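Local structure of X-PRO dipeptidase (3O5V) at residues I21-V26 with Y99-H104; R41-F46 with P53-P58; V57-V62 with G75-E80. The protein is probably a manganese-dependent proline dipeptidase of the M24B family, represented here by its creatinase/prolidase N-terminal domain alone. All blocks are in the same frame, centred on the assembly; numbering follows the deposited sequence.

All three contacts lie in one mixed sheet of the creatinase/prolidase N-terminal domain, and in this construct none includes a metal or ligand. Contact 1 joins strand 19-22 to strand 97-100 and the turns that follow them. Contact 2, its centre about 11 Å from that of contact 1, pairs the next two strands as a hairpin; Phe22 N meets Leu45 O at 2.8 Å, a probable hydrogen bond between the neighbouring strands. Contact 3 continues from strand 54-58 to the edge strand 73-76, sharing Val57 and Pro58 with contact 2, and the salt bridge from Arg41 NE to Asp78 OD1, 2.9 Å, ties the two together. Contacts 1 and 3, centres about 20 Å apart, do not touch.

Contact 1. Residues I21-V26 with Y99-H104; sequences IFSDPV and YAEFDH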
ATOM      1  N   ILE A  21      -3.801   0.834  -2.947  1.00 24.15           N
ATOM      2  CA  ILE A  21      -2.375   0.566  -2.764  1.00 23.57           C
ATOM      3  C   ILE A  21      -1.592   1.842  -2.962  1.00 23.66           C
ATOM      4  O   ILE A  21      -1.503   2.357  -4.084  1.00 24.26           O
ATOM      5  CB  ILE A  21      -1.827  -0.544  -3.734  1.00 23.49           C
ATOM      6  CG1 ILE A  21      -2.702  -1.801  -3.682  1.00 23.80           C
ATOM      7  CG2 ILE A  21      -0.358  -0.838  -3.436  1.00 24.04           C
ATOM      8  CD1 ILE A  21      -2.192  -2.965  -4.556  1.00 24.55           C
ATOM      9  N   PHE A  22      -1.044   2.382  -1.877  1.00 22.36           N
ATOM     10  CA  PHE A  22      -0.235   3.591  -2.005  1.00 22.99           C
ATOM     11  C   PHE A  22       1.237   3.237  -2.178  1.00 22.76           C
ATOM     12  O   PHE A  22       1.702   2.268  -1.579  1.00 23.35           O
ATOM     13  CB  PHE A  22      -0.466   4.517  -0.810  1.00 22.60           C
ATOM     14  CG  PHE A  22      -1.895   4.973  -0.681  1.00 22.19           C
ATOM     15  CD1 PHE A  22      -2.335   6.123  -1.336  1.00 23.37           C
ATOM     16  CD2 PHE A  22      -2.810   4.234   0.070  1.00 23.66           C
ATOM     17  CE1 PHE A  22      -3.674   6.547  -1.223  1.00 23.12           C
ATOM     18  CE2 PHE A  22      -4.144   4.643   0.195  1.00 24.80           C
ATOM     19  CZ  PHE A  22      -4.575   5.802  -0.465  1.00 23.62           C
ATOM     20  N   SER A  23       1.952   3.988  -3.025  1.00 22.62           N
ATOM     21  CA  SER A  23       3.383   3.723  -3.266  1.00 23.00           C
ATOM     22  C   SER A  23       4.279   4.955  -3.085  1.00 23.54           C
ATOM     23  O   SER A  23       5.493   4.816  -2.884  1.00 23.61           O
ATOM     24  CB  SER A  23       3.608   3.105  -4.656  1.00 23.50           C
ATOM     25  OG  SER A  23       3.041   3.949  -5.649  1.00 23.34           O
ATOM     26  N   ASP A  24       3.698   6.158  -3.188  1.00 23.47           N
ATOM     27  CA  ASP A  24       4.479   7.386  -3.190  1.00 24.04           C
ATOM     28  C   ASP A  24       4.851   7.664  -1.740  1.00 24.17           C
ATOM     29  O   ASP A  24       3.944   7.785  -0.896  1.00 23.41           O
ATOM     30  CB  ASP A  24       3.627   8.537  -3.771  1.00 24.32           C
ATOM     31  CG  ASP A  24       4.413   9.842  -3.977  1.00 26.54           C
ATOM     32  OD1 ASP A  24       5.363  10.151  -3.223  1.00 26.68           O
ATOM     33  OD2 ASP A  24       4.042  10.583  -4.909  1.00 30.16           O
ATOM     34  N   PRO A  25       6.166   7.760  -1.434  1.00 23.85           N
ATOM     35  CA  PRO A  25       6.572   8.078  -0.051  1.00 23.77           C
ATOM     36  C   PRO A  25       5.894   9.334   0.518  1.00 23.50           C
ATOM     37  O   PRO A  25       5.612   9.403   1.730  1.00 23.33           O
ATOM     38  CB  PRO A  25       8.073   8.323  -0.185  1.00 24.24           C
ATOM     39  CG  PRO A  25       8.488   7.431  -1.321  1.00 25.33           C
ATOM     40  CD  PRO A  25       7.334   7.499  -2.297  1.00 24.42           C
ATOM     41  N   VAL A  26       5.618  10.314  -0.338  1.00 23.12           N
ATOM     42  CA  VAL A  26       4.989  11.564   0.132  1.00 23.16           C
ATOM     43  C   VAL A  26       3.548  11.341   0.577  1.00 23.50           C
ATOM     44  O   VAL A  26       3.132  11.856   1.630  1.00 23.17           O
ATOM     45  CB  VAL A  26       5.090  12.700  -0.932  1.00 23.30           C
ATOM     46  CG1 VAL A  26       4.337  13.948  -0.476  1.00 24.27           C
ATOM     47  CG2 VAL A  26       6.594  13.006  -1.243  1.00 24.44           C
ATOM     48  N   TYR A  99      -7.494   0.359  -6.340  1.00 28.51           N
ATOM     49  CA  TYR A  99      -6.995   1.685  -6.658  1.00 28.15           C
ATOM     50  C   TYR A  99      -5.491   1.803  -6.382  1.00 27.41           C
ATOM     51  O   TYR A  99      -5.016   1.308  -5.363  1.00 27.45           O
ATOM     52  CB  TYR A  99      -7.777   2.732  -5.875  1.00 28.65           C
ATOM     53  CG  TYR A  99      -9.071   3.107  -6.560  1.00 29.46           C
ATOM     54  CD1 TYR A  99      -9.174   4.299  -7.275  1.00 30.16           C
ATOM     55  CD2 TYR A  99     -10.181   2.263  -6.511  1.00 31.45           C
ATOM     56  CE1 TYR A  99     -10.349   4.652  -7.918  1.00 31.19           C
ATOM     57  CE2 TYR A  99     -11.375   2.607  -7.162  1.00 31.06           C
ATOM     58  CZ  TYR A  99     -11.444   3.801  -7.858  1.00 32.42           C
ATOM     59  OH  TYR A  99     -12.606   4.154  -8.503  1.00 32.84           O
ATOM     60  N   ALA A 100      -4.750   2.440  -7.292  1.00 26.36           N
ATOM     61  CA  ALA A 100      -3.315   2.693  -7.085  1.00 26.07           C
ATOM     62  C   ALA A 100      -2.897   4.050  -7.660  1.00 26.10           C
ATOM     63  O   ALA A 100      -3.635   4.638  -8.445  1.00 25.92           O
ATOM     64  CB  ALA A 100      -2.460   1.547  -7.676  1.00 25.92           C
ATOM     65  N   GLU A 101      -1.731   4.552  -7.251  1.00 25.27           N
ATOM     66  CA  GLU A 101      -1.283   5.898  -7.632  1.00 25.56           C
ATOM     67  C   GLU A 101      -0.531   5.853  -8.953  1.00 26.33           C
ATOM     68  O   GLU A 101       0.702   5.694  -8.973  1.00 25.50           O
ATOM     69  CB  GLU A 101      -0.368   6.510  -6.558  1.00 24.83           C
ATOM     70  CG  GLU A 101      -1.009   6.654  -5.210  1.00 25.36           C
ATOM     71  CD  GLU A 101      -0.072   7.307  -4.217  1.00 26.28           C
ATOM     72  OE1 GLU A 101       0.697   6.580  -3.546  1.00 25.73           O
ATOM     73  OE2 GLU A 101      -0.100   8.552  -4.116  1.00 26.21           O
ATOM     74  N   PHE A 102      -1.273   6.025 -10.046  1.00 27.53           N
ATOM     75  CA  PHE A 102      -0.708   5.900 -11.399  1.00 29.06           C
ATOM     76  C   PHE A 102       0.345   6.978 -11.703  1.00 29.28           C
ATOM     77  O   PHE A 102       1.201   6.767 -12.574  1.00 29.43           O
ATOM     78  CB  PHE A 102      -1.818   5.932 -12.461  1.00 29.17           C
ATOM     79  CG  PHE A 102      -2.629   4.649 -12.589  1.00 31.29           C
ATOM     80  CD1 PHE A 102      -2.455   3.563 -11.721  1.00 33.01           C
ATOM     81  CD2 PHE A 102      -3.601   4.548 -13.595  1.00 33.26           C
ATOM     82  CE1 PHE A 102      -3.221   2.394 -11.870  1.00 34.39           C
ATOM     83  CE2 PHE A 102      -4.372   3.398 -13.748  1.00 33.59           C
ATOM     84  CZ  PHE A 102      -4.183   2.315 -12.883  1.00 34.99           C
ATOM     85  N   ASP A 103       0.303   8.110 -10.989  1.00 29.47           N
ATOM     86  CA  ASP A 103       1.346   9.146 -11.154  1.00 30.30           C
ATOM     87  C   ASP A 103       2.691   8.857 -10.493  1.00 29.29           C
ATOM     88  O   ASP A 103       3.662   9.586 -10.719  1.00 29.05           O
ATOM     89  CB  ASP A 103       0.870  10.531 -10.714  1.00 31.62           C
ATOM     90  CG  ASP A 103       0.299  11.337 -11.862  1.00 35.94           C
ATOM     91  OD1 ASP A 103       0.714  11.124 -13.025  1.00 39.55           O
ATOM     92  OD2 ASP A 103      -0.574  12.180 -11.592  1.00 41.16           O
ATOM     93  N   HIS A 104       2.748   7.814  -9.668  1.00 27.90           N
ATOM     94  CA  HIS A 104       3.990   7.476  -8.986  1.00 26.87           C
ATOM     95  C   HIS A 104       4.478   6.059  -9.314  1.00 26.30           C
ATOM     96  O   HIS A 104       5.664   5.824  -9.532  1.00 26.13           O
ATOM     97  CB  HIS A 104       3.857   7.654  -7.464  1.00 26.34           C
ATOM     98  CG  HIS A 104       5.005   7.061  -6.721  1.00 25.41           C
ATOM     99  ND1 HIS A 104       6.163   7.762  -6.452  1.00 26.70           N
ATOM    100  CD2 HIS A 104       5.214   5.799  -6.284  1.00 24.32           C
ATOM    101  CE1 HIS A 104       7.020   6.965  -5.838  1.00 24.54           C
ATOM    102  NE2 HIS A 104       6.465   5.771  -5.718  1.00 27.67           N
TER
HETATM  103  O   HOH W   1       0.486   2.945  -6.139  1.00 27.51           O
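Glu101 reaches across to the turn after Phe22 and takes two backbone N-H groups on one oxygen. OE1 lies 2.9 Å from Ser23 N, which meets it nearly along the C-O axis, and 3.1 Å from Asp24 N, which comes from above the carboxylate plane. With CG anti to the carbonyl carbon (chi1 -60°) and an extended chain beyond, the side chain spans the gap to the two N-H groups, and it brings OE1 to the edge of the Phe22 ring. OE2 bonds to Thr27 OG1, so both carboxylate oxygens are hydrogen-bonded in this buried part.

Here two parallel strands of the domain's mixed sheet, 19-22 and 97-100, run out into loops. Ile21 N still bonds to Tyr99 O at 2.7 Å, but beyond it the backbones part and a water bridges Ile21 O, Glu101 N and Ser23 OG.

The partly exposed side is built differently. His104 lays its ring over Asp24, whose CA sits 3.4 Å from the ring centroid in a CH-pi contact, with carboxylate and ring stacked 24° apart. Ser23 OG comes to the ring's edge at CD2, and Pro25 CD packs obliquely near CE1. Asp24 itself is the N-cap of helix 25-32: its short side chain, CG beside the carbonyl carbon, reaches forward so that OD1 accepts from Val26 N at 2.9 Å.

Contact 2. Residues R41-F46 with P53-P58; sequences RQLFLF and PVLFVP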
ATOM      1  N   ARG A  41      14.413  -0.307  -3.388  1.00 31.33           N
ATOM      2  CA  ARG A  41      13.614  -1.327  -2.713  1.00 29.77           C
ATOM      3  C   ARG A  41      12.112  -1.015  -2.753  1.00 28.93           C
ATOM      4  O   ARG A  41      11.703   0.085  -3.106  1.00 28.90           O
ATOM      5  CB  ARG A  41      14.095  -1.512  -1.272  1.00 29.34           C
ATOM      6  CG  ARG A  41      15.539  -2.036  -1.166  1.00 30.59           C
ATOM      7  CD  ARG A  41      15.897  -2.456   0.258  1.00 31.48           C
ATOM      8  NE  ARG A  41      17.297  -2.859   0.342  1.00 32.61           N
ATOM      9  CZ  ARG A  41      18.326  -2.016   0.462  1.00 33.30           C
ATOM     10  NH1 ARG A  41      18.135  -0.708   0.537  1.00 31.28           N
ATOM     11  NH2 ARG A  41      19.561  -2.491   0.512  1.00 35.78           N
ATOM     12  N   GLN A  42      11.296  -1.997  -2.387  1.00 27.85           N
ATOM     13  CA  GLN A  42       9.840  -1.828  -2.440  1.00 27.05           C
ATOM     14  C   GLN A  42       9.252  -1.174  -1.183  1.00 26.44           C
ATOM     15  O   GLN A  42       9.703  -1.431  -0.073  1.00 26.53           O
ATOM     16  CB  GLN A  42       9.171  -3.179  -2.691  1.00 27.35           C
ATOM     17  CG  GLN A  42       9.661  -3.872  -3.980  1.00 27.26           C
ATOM     18  CD  GLN A  42       9.296  -3.108  -5.254  1.00 30.27           C
ATOM     19  OE1 GLN A  42       8.295  -2.387  -5.304  1.00 29.50           O
ATOM     20  NE2 GLN A  42      10.108  -3.283  -6.301  1.00 30.43           N
ATOM     21  N   LEU A  43       8.226  -0.353  -1.390  1.00 25.14           N
ATOM     22  CA  LEU A  43       7.458   0.298  -0.326  1.00 24.54           C
ATOM     23  C   LEU A  43       6.002   0.346  -0.782  1.00 23.73           C
ATOM     24  O   LEU A  43       5.727   0.873  -1.850  1.00 23.44           O
ATOM     25  CB  LEU A  43       7.979   1.724  -0.105  1.00 24.01           C
ATOM     26  CG  LEU A  43       7.100   2.686   0.695  1.00 24.23           C
ATOM     27  CD1 LEU A  43       7.071   2.274   2.173  1.00 23.65           C
ATOM     28  CD2 LEU A  43       7.595   4.119   0.513  1.00 25.63           C
ATOM     29  N   PHE A  44       5.081  -0.214   0.011  1.00 23.25           N
ATOM     30  CA  PHE A  44       3.637  -0.130  -0.288  1.00 23.44           C
ATOM     31  C   PHE A  44       2.817   0.012   0.984  1.00 23.59           C
ATOM     32  O   PHE A  44       3.138  -0.605   2.022  1.00 23.88           O
ATOM     33  CB  PHE A  44       3.107  -1.372  -1.046  1.00 23.38           C
ATOM     34  CG  PHE A  44       3.695  -1.574  -2.413  1.00 24.02           C
ATOM     35  CD1 PHE A  44       3.363  -0.721  -3.470  1.00 24.43           C
ATOM     36  CD2 PHE A  44       4.549  -2.662  -2.662  1.00 24.10           C
ATOM     37  CE1 PHE A  44       3.902  -0.926  -4.751  1.00 24.20           C
ATOM     38  CE2 PHE A  44       5.101  -2.867  -3.925  1.00 24.81           C
ATOM     39  CZ  PHE A  44       4.772  -2.005  -4.977  1.00 24.63           C
ATOM     40  N   LEU A  45       1.774   0.832   0.913  1.00 23.05           N
ATOM     41  CA  LEU A  45       0.739   0.842   1.947  1.00 22.65           C
ATOM     42  C   LEU A  45      -0.561   0.254   1.392  1.00 22.83           C
ATOM     43  O   LEU A  45      -1.142   0.790   0.454  1.00 23.03           O
ATOM     44  CB  LEU A  45       0.496   2.266   2.485  1.00 22.80           C
ATOM     45  CG  LEU A  45      -0.625   2.399   3.526  1.00 23.21           C
ATOM     46  CD1 LEU A  45      -0.273   1.664   4.834  1.00 21.72           C
ATOM     47  CD2 LEU A  45      -0.938   3.841   3.836  1.00 21.87           C
ATOM     48  N   PHE A  46      -0.999  -0.855   1.979  1.00 22.02           N
ATOM     49  CA  PHE A  46      -2.208  -1.559   1.529  1.00 23.25           C
ATOM     50  C   PHE A  46      -3.371  -1.173   2.426  1.00 23.31           C
ATOM     51  O   PHE A  46      -3.396  -1.537   3.616  1.00 24.83           O
ATOM     52  CB  PHE A  46      -1.982  -3.076   1.589  1.00 22.59           C
ATOM     53  CG  PHE A  46      -0.922  -3.569   0.640  1.00 23.69           C
ATOM     54  CD1 PHE A  46      -1.230  -3.809  -0.706  1.00 24.45           C
ATOM     55  CD2 PHE A  46       0.387  -3.762   1.076  1.00 25.94           C
ATOM     56  CE1 PHE A  46      -0.248  -4.251  -1.595  1.00 24.13           C
ATOM     57  CE2 PHE A  46       1.377  -4.216   0.199  1.00 25.50           C
ATOM     58  CZ  PHE A  46       1.064  -4.457  -1.138  1.00 25.44           C
ATOM     59  N   PRO A  53      -5.188  -1.947   7.779  1.00 25.62           N
ATOM     60  CA  PRO A  53      -4.221  -1.622   6.731  1.00 25.17           C
ATOM     61  C   PRO A  53      -2.880  -2.308   7.019  1.00 24.69           C
ATOM     62  O   PRO A  53      -2.638  -2.749   8.159  1.00 24.98           O
ATOM     63  CB  PRO A  53      -4.101  -0.104   6.832  1.00 25.29           C
ATOM     64  CG  PRO A  53      -4.380   0.187   8.296  1.00 26.38           C
ATOM     65  CD  PRO A  53      -5.392  -0.830   8.729  1.00 25.39           C
ATOM     66  N   VAL A  54      -2.050  -2.446   5.992  1.00 23.32           N
ATOM     67  CA  VAL A  54      -0.757  -3.112   6.129  1.00 23.58           C
ATOM     68  C   VAL A  54       0.331  -2.289   5.456  1.00 23.47           C
ATOM     69  O   VAL A  54       0.231  -1.971   4.257  1.00 23.35           O
ATOM     70  CB  VAL A  54      -0.761  -4.528   5.511  1.00 23.71           C
ATOM     71  CG1 VAL A  54       0.614  -5.196   5.685  1.00 25.20           C
ATOM     72  CG2 VAL A  54      -1.847  -5.392   6.142  1.00 24.68           C
ATOM     73  N   LEU A  55       1.378  -1.959   6.217  1.00 22.55           N
ATOM     74  CA  LEU A  55       2.540  -1.312   5.631  1.00 22.45           C
ATOM     75  C   LEU A  55       3.594  -2.356   5.280  1.00 22.84           C
ATOM     76  O   LEU A  55       3.967  -3.176   6.128  1.00 22.98           O
ATOM     77  CB  LEU A  55       3.139  -0.244   6.563  1.00 22.00           C
ATOM     78  CG  LEU A  55       4.314   0.524   5.929  1.00 22.83           C
ATOM     79  CD1 LEU A  55       3.852   1.428   4.793  1.00 24.39           C
ATOM     80  CD2 LEU A  55       5.057   1.328   6.975  1.00 24.08           C
ATOM     81  N   PHE A  56       4.068  -2.306   4.039  1.00 22.17           N
ATOM     82  CA  PHE A  56       5.127  -3.205   3.545  1.00 23.18           C
ATOM     83  C   PHE A  56       6.389  -2.399   3.233  1.00 22.99           C
ATOM     84  O   PHE A  56       6.341  -1.473   2.413  1.00 23.04           O
ATOM     85  CB  PHE A  56       4.647  -3.943   2.275  1.00 22.87           C
ATOM     86  CG  PHE A  56       5.651  -4.939   1.746  1.00 25.02           C
ATOM     87  CD1 PHE A  56       5.788  -6.187   2.346  1.00 26.67           C
ATOM     88  CD2 PHE A  56       6.464  -4.623   0.655  1.00 27.48           C
ATOM     89  CE1 PHE A  56       6.748  -7.123   1.882  1.00 26.97           C
ATOM     90  CE2 PHE A  56       7.412  -5.550   0.171  1.00 28.24           C
ATOM     91  CZ  PHE A  56       7.553  -6.800   0.798  1.00 27.50           C
ATOM     92  N   VAL A  57       7.510  -2.747   3.877  1.00 23.07           N
ATOM     93  CA  VAL A  57       8.755  -1.979   3.771  1.00 23.31           C
ATOM     94  C   VAL A  57      10.000  -2.882   3.658  1.00 23.64           C
ATOM     95  O   VAL A  57       9.937  -4.063   3.981  1.00 24.16           O
ATOM     96  CB  VAL A  57       8.947  -1.025   5.018  1.00 23.31           C
ATOM     97  CG1 VAL A  57       7.924   0.116   5.000  1.00 24.37           C
ATOM     98  CG2 VAL A  57       8.851  -1.807   6.347  1.00 23.38           C
ATOM     99  N   PRO A  58      11.147  -2.317   3.224  1.00 24.33           N
ATOM    100  CA  PRO A  58      12.392  -3.070   3.425  1.00 24.32           C
ATOM    101  C   PRO A  58      12.611  -3.372   4.905  1.00 24.61           C
ATOM    102  O   PRO A  58      12.269  -2.543   5.764  1.00 24.95           O
ATOM    103  CB  PRO A  58      13.471  -2.104   2.945  1.00 24.98           C
ATOM    104  CG  PRO A  58      12.755  -1.086   2.088  1.00 25.08           C
ATOM    105  CD  PRO A  58      11.381  -0.985   2.646  1.00 23.57           C
TER
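Phe46 and Phe56 lie side by side and point the same way, on a face of the sheet that they share with Phe44 and Val54. The two strands, 44-48 and 54-58, form an antiparallel beta hairpin, and the axes of 44-46 and 54-58 come within 4.8 Å. Phe44 with Phe56 and Phe46 with Val54 are hydrogen-bonded pairs, and Leu45 with Leu55 is the non-hydrogen-bonded pair between them.

On the aromatic face the Phe46 ring turns an edge to Phe56: Phe56 CB lies in its plane, 3.9 Å from Phe46 CE2. Phe56 has CG anti to the backbone N (chi1 -177°), whereas CG of Phe44 and Phe46 stands beside the N. The Phe56 ring is thereby carried along the strand toward Gln42, whose CB lies at the ring edge, and Phe44 CD2 approaches it obliquely. Helix 82-89 covers the part of this face at Phe46 and Phe56, where Ile86 touches both, a setting that suits large apolar rings; Tyr76 meets the Phe56 ring with nearly parallel planes.

The other face is aliphatic. Leu43, Leu45 and Leu55 all hold CG anti to N, and their methyls touch: Leu45 CD1 is 4.1 Å from Leu55 CD1, while Leu43 CD1 meets Val57 CG1 at 3.7 Å. Branched chains fill this layer beneath helix 25-32, where Ile28 touches Leu43 and Leu45.

Past the regular pairing, the extended arm of Arg41 crosses the Pro58 ring, CD to CB 3.6 Å, before its NE reaches Asp78. Proline brings no N-H to this end of the strand, and its CD sits 3.2 Å from Gln42 O, a buried carbonyl oxygen without a hydrogen-bonding partner.

Contact 3. Residues V57-V62 with G75-E80; sequences VPALEV and GYVDSE
Gly75 passes close to segment 57-62, its CA 3.1 Å from Val57 O in a CA-H...O contact and 3.6 Å from Val62 CG2. Having no side chain, Gly75 can lie this close to Val62 CG2 and the Ala59 backbone. The segments run from the weakly bonded ends of strands 54-58 and 73-76 into the turns after them; helix 62-68, which begins at Val62, makes the crossover between these parallel strands in a beta-alpha-beta unit.

Tyr76 follows and carries both backbone hydrogen bonds. Its N-H reaches Val57 O at 3.2 Å, a rather bent bond of 138°, while its O accepts from Ala59 N at 2.9 Å. The ring takes the position between the backbone N and carbonyl carbon (chi1 79°), which brings it back alongside Pro58, with CE2 3.9 Å from Pro58 CA. Its long phenol then extends to Gln42, whose backbone N is hydrogen-bonded to the OH.

At Val77 the contact thins to one methyl, CG1, 3.7 Å from Ala59 CB; a small residue fits between this methyl and the Tyr76 carbonyl. From here the chain leaves in a type I turn, Val77 to Glu80, in which Glu80 OE1 accepts from Val77 N, and Asp78 pairs with Arg41.

Two backbone bonds, one of them bent, and a CA-H...O contact cross here beside the Tyr76 ring and a few methyls, so main-chain bonding carries much of the polar chemistry, while the polar side-chain ends of Tyr76 and Asp78 serve the neighbouring segment 41-46.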
ATOM      1  N   VAL A  57       7.510  -2.747   3.877  1.00 23.07           N
ATOM      2  CA  VAL A  57       8.755  -1.979   3.771  1.00 23.31           C
ATOM      3  C   VAL A  57      10.000  -2.882   3.658  1.00 23.64           C
ATOM      4  O   VAL A  57       9.937  -4.063   3.981  1.00 24.16           O
ATOM      5  CB  VAL A  57       8.947  -1.025   5.018  1.00 23.31           C
ATOM      6  CG1 VAL A  57       7.924   0.116   5.000  1.00 24.37           C
ATOM      7  CG2 VAL A  57       8.851  -1.807   6.347  1.00 23.38           C
ATOM      8  N   PRO A  58      11.147  -2.317   3.224  1.00 24.33           N
ATOM      9  CA  PRO A  58      12.392  -3.070   3.425  1.00 24.32           C
ATOM     10  C   PRO A  58      12.611  -3.372   4.905  1.00 24.61           C
ATOM     11  O   PRO A  58      12.269  -2.543   5.764  1.00 24.95           O
ATOM     12  CB  PRO A  58      13.471  -2.104   2.945  1.00 24.98           C
ATOM     13  CG  PRO A  58      12.755  -1.086   2.088  1.00 25.08           C
ATOM     14  CD  PRO A  58      11.381  -0.985   2.646  1.00 23.57           C
ATOM     15  N   ALA A  59      13.200  -4.532   5.199  1.00 24.40           N
ATOM     16  CA  ALA A  59      13.474  -4.950   6.577  1.00 24.50           C
ATOM     17  C   ALA A  59      14.187  -3.846   7.346  1.00 24.18           C
ATOM     18  O   ALA A  59      13.913  -3.631   8.522  1.00 24.16           O
ATOM     19  CB  ALA A  59      14.330  -6.208   6.581  1.00 25.77           C
ATOM     20  N   LEU A  60      15.099  -3.143   6.678  1.00 24.60           N
ATOM     21  CA  LEU A  60      15.869  -2.091   7.358  1.00 24.51           C
ATOM     22  C   LEU A  60      14.998  -0.935   7.894  1.00 24.60           C
ATOM     23  O   LEU A  60      15.435  -0.178   8.787  1.00 24.72           O
ATOM     24  CB  LEU A  60      17.001  -1.591   6.461  1.00 24.99           C
ATOM     25  CG  LEU A  60      16.645  -0.782   5.209  1.00 26.70           C
ATOM     26  CD1 LEU A  60      16.563   0.692   5.564  1.00 28.21           C
ATOM     27  CD2 LEU A  60      17.701  -0.993   4.140  1.00 28.20           C
ATOM     28  N   GLU A  61      13.781  -0.813   7.362  1.00 24.43           N
ATOM     29  CA  GLU A  61      12.828   0.240   7.788  1.00 25.37           C
ATOM     30  C   GLU A  61      11.818  -0.165   8.876  1.00 25.96           C
ATOM     31  O   GLU A  61      11.095   0.698   9.404  1.00 26.06           O
ATOM     32  CB  GLU A  61      12.032   0.747   6.574  1.00 24.82           C
ATOM     33  CG  GLU A  61      12.843   1.453   5.524  1.00 26.45           C
ATOM     34  CD  GLU A  61      13.307   2.839   5.934  1.00 30.71           C
ATOM     35  OE1 GLU A  61      12.908   3.334   7.021  1.00 30.56           O
ATOM     36  OE2 GLU A  61      14.059   3.448   5.142  1.00 30.18           O
ATOM     37  N   VAL A  62      11.732  -1.462   9.189  1.00 26.41           N
ATOM     38  CA  VAL A  62      10.678  -1.967  10.097  1.00 26.85           C
ATOM     39  C   VAL A  62      10.682  -1.256  11.456  1.00 27.20           C
ATOM     40  O   VAL A  62       9.631  -0.786  11.929  1.00 26.86           O
ATOM     41  CB  VAL A  62      10.741  -3.525  10.288  1.00 26.78           C
ATOM     42  CG1 VAL A  62       9.753  -3.985  11.351  1.00 28.48           C
ATOM     43  CG2 VAL A  62      10.441  -4.239   8.980  1.00 26.94           C
ATOM     44  N   GLY A  75       8.340  -6.456   6.956  1.00 27.83           N
ATOM     45  CA  GLY A  75       9.534  -6.234   6.162  1.00 28.70           C
ATOM     46  C   GLY A  75       9.916  -7.420   5.290  1.00 29.47           C
ATOM     47  O   GLY A  75       9.396  -8.537   5.455  1.00 29.96           O
ATOM     48  N   TYR A  76      10.808  -7.153   4.348  1.00 29.47           N
ATOM     49  CA  TYR A  76      11.461  -8.192   3.555  1.00 30.28           C
ATOM     50  C   TYR A  76      12.958  -7.920   3.521  1.00 30.73           C
ATOM     51  O   TYR A  76      13.388  -6.772   3.371  1.00 29.89           O
ATOM     52  CB  TYR A  76      10.882  -8.303   2.136  1.00 29.81           C
ATOM     53  CG  TYR A  76      11.359  -7.267   1.130  1.00 30.23           C
ATOM     54  CD1 TYR A  76      12.267  -7.608   0.126  1.00 29.13           C
ATOM     55  CD2 TYR A  76      10.890  -5.953   1.175  1.00 28.71           C
ATOM     56  CE1 TYR A  76      12.705  -6.665  -0.798  1.00 29.91           C
ATOM     57  CE2 TYR A  76      11.305  -5.010   0.255  1.00 28.99           C
ATOM     58  CZ  TYR A  76      12.215  -5.369  -0.733  1.00 29.12           C
ATOM     59  OH  TYR A  76      12.638  -4.436  -1.645  1.00 28.18           O
ATOM     60  N   VAL A  77      13.741  -8.983   3.696  1.00 31.68           N
ATOM     61  CA  VAL A  77      15.195  -8.888   3.559  1.00 32.96           C
ATOM     62  C   VAL A  77      15.611  -9.040   2.088  1.00 34.01           C
ATOM     63  O   VAL A  77      14.838  -9.538   1.268  1.00 33.88           O
ATOM     64  CB  VAL A  77      15.934  -9.905   4.461  1.00 33.00           C
ATOM     65  CG1 VAL A  77      15.640  -9.622   5.927  1.00 33.18           C
ATOM     66  CG2 VAL A  77      15.555 -11.340   4.088  1.00 33.11           C
ATOM     67  N   ASP A  78      16.831  -8.614   1.767  1.00 35.34           N
ATOM     68  CA  ASP A  78      17.302  -8.576   0.379  1.00 36.99           C
ATOM     69  C   ASP A  78      17.377  -9.955  -0.323  1.00 37.45           C
ATOM     70  O   ASP A  78      17.298 -10.031  -1.548  1.00 37.93           O
ATOM     71  CB  ASP A  78      18.628  -7.812   0.290  1.00 37.15           C
ATOM     72  CG  ASP A  78      18.476  -6.333   0.653  1.00 38.66           C
ATOM     73  OD1 ASP A  78      17.423  -5.725   0.337  1.00 39.20           O
ATOM     74  OD2 ASP A  78      19.415  -5.778   1.254  1.00 39.40           O
ATOM     75  N   SER A  79      17.484 -11.028   0.455  1.00 38.38           N
ATOM     76  CA  SER A  79      17.472 -12.394  -0.101  1.00 38.79           C
ATOM     77  C   SER A  79      16.058 -12.912  -0.439  1.00 38.92           C
ATOM     78  O   SER A  79      15.910 -13.974  -1.064  1.00 39.23           O
ATOM     79  CB  SER A  79      18.191 -13.358   0.842  1.00 38.47           C
ATOM     80  OG  SER A  79      17.456 -13.559   2.033  1.00 39.44           O
ATOM     81  N   GLU A  80      15.027 -12.155  -0.048  1.00 38.12           N
ATOM     82  CA  GLU A  80      13.627 -12.499  -0.325  1.00 37.24           C
ATOM     83  C   GLU A  80      13.093 -11.802  -1.576  1.00 36.44           C
ATOM     84  O   GLU A  80      13.420 -10.640  -1.848  1.00 36.29           O
ATOM     85  CB  GLU A  80      12.734 -12.145   0.870  1.00 37.58           C
ATOM     86  CG  GLU A  80      12.833 -13.113   2.047  1.00 38.97           C
ATOM     87  CD  GLU A  80      12.030 -12.668   3.268  1.00 41.66           C
ATOM     88  OE1 GLU A  80      12.006 -11.448   3.574  1.00 40.20           O
ATOM     89  OE2 GLU A  80      11.439 -13.549   3.942  1.00 40.84           O
TER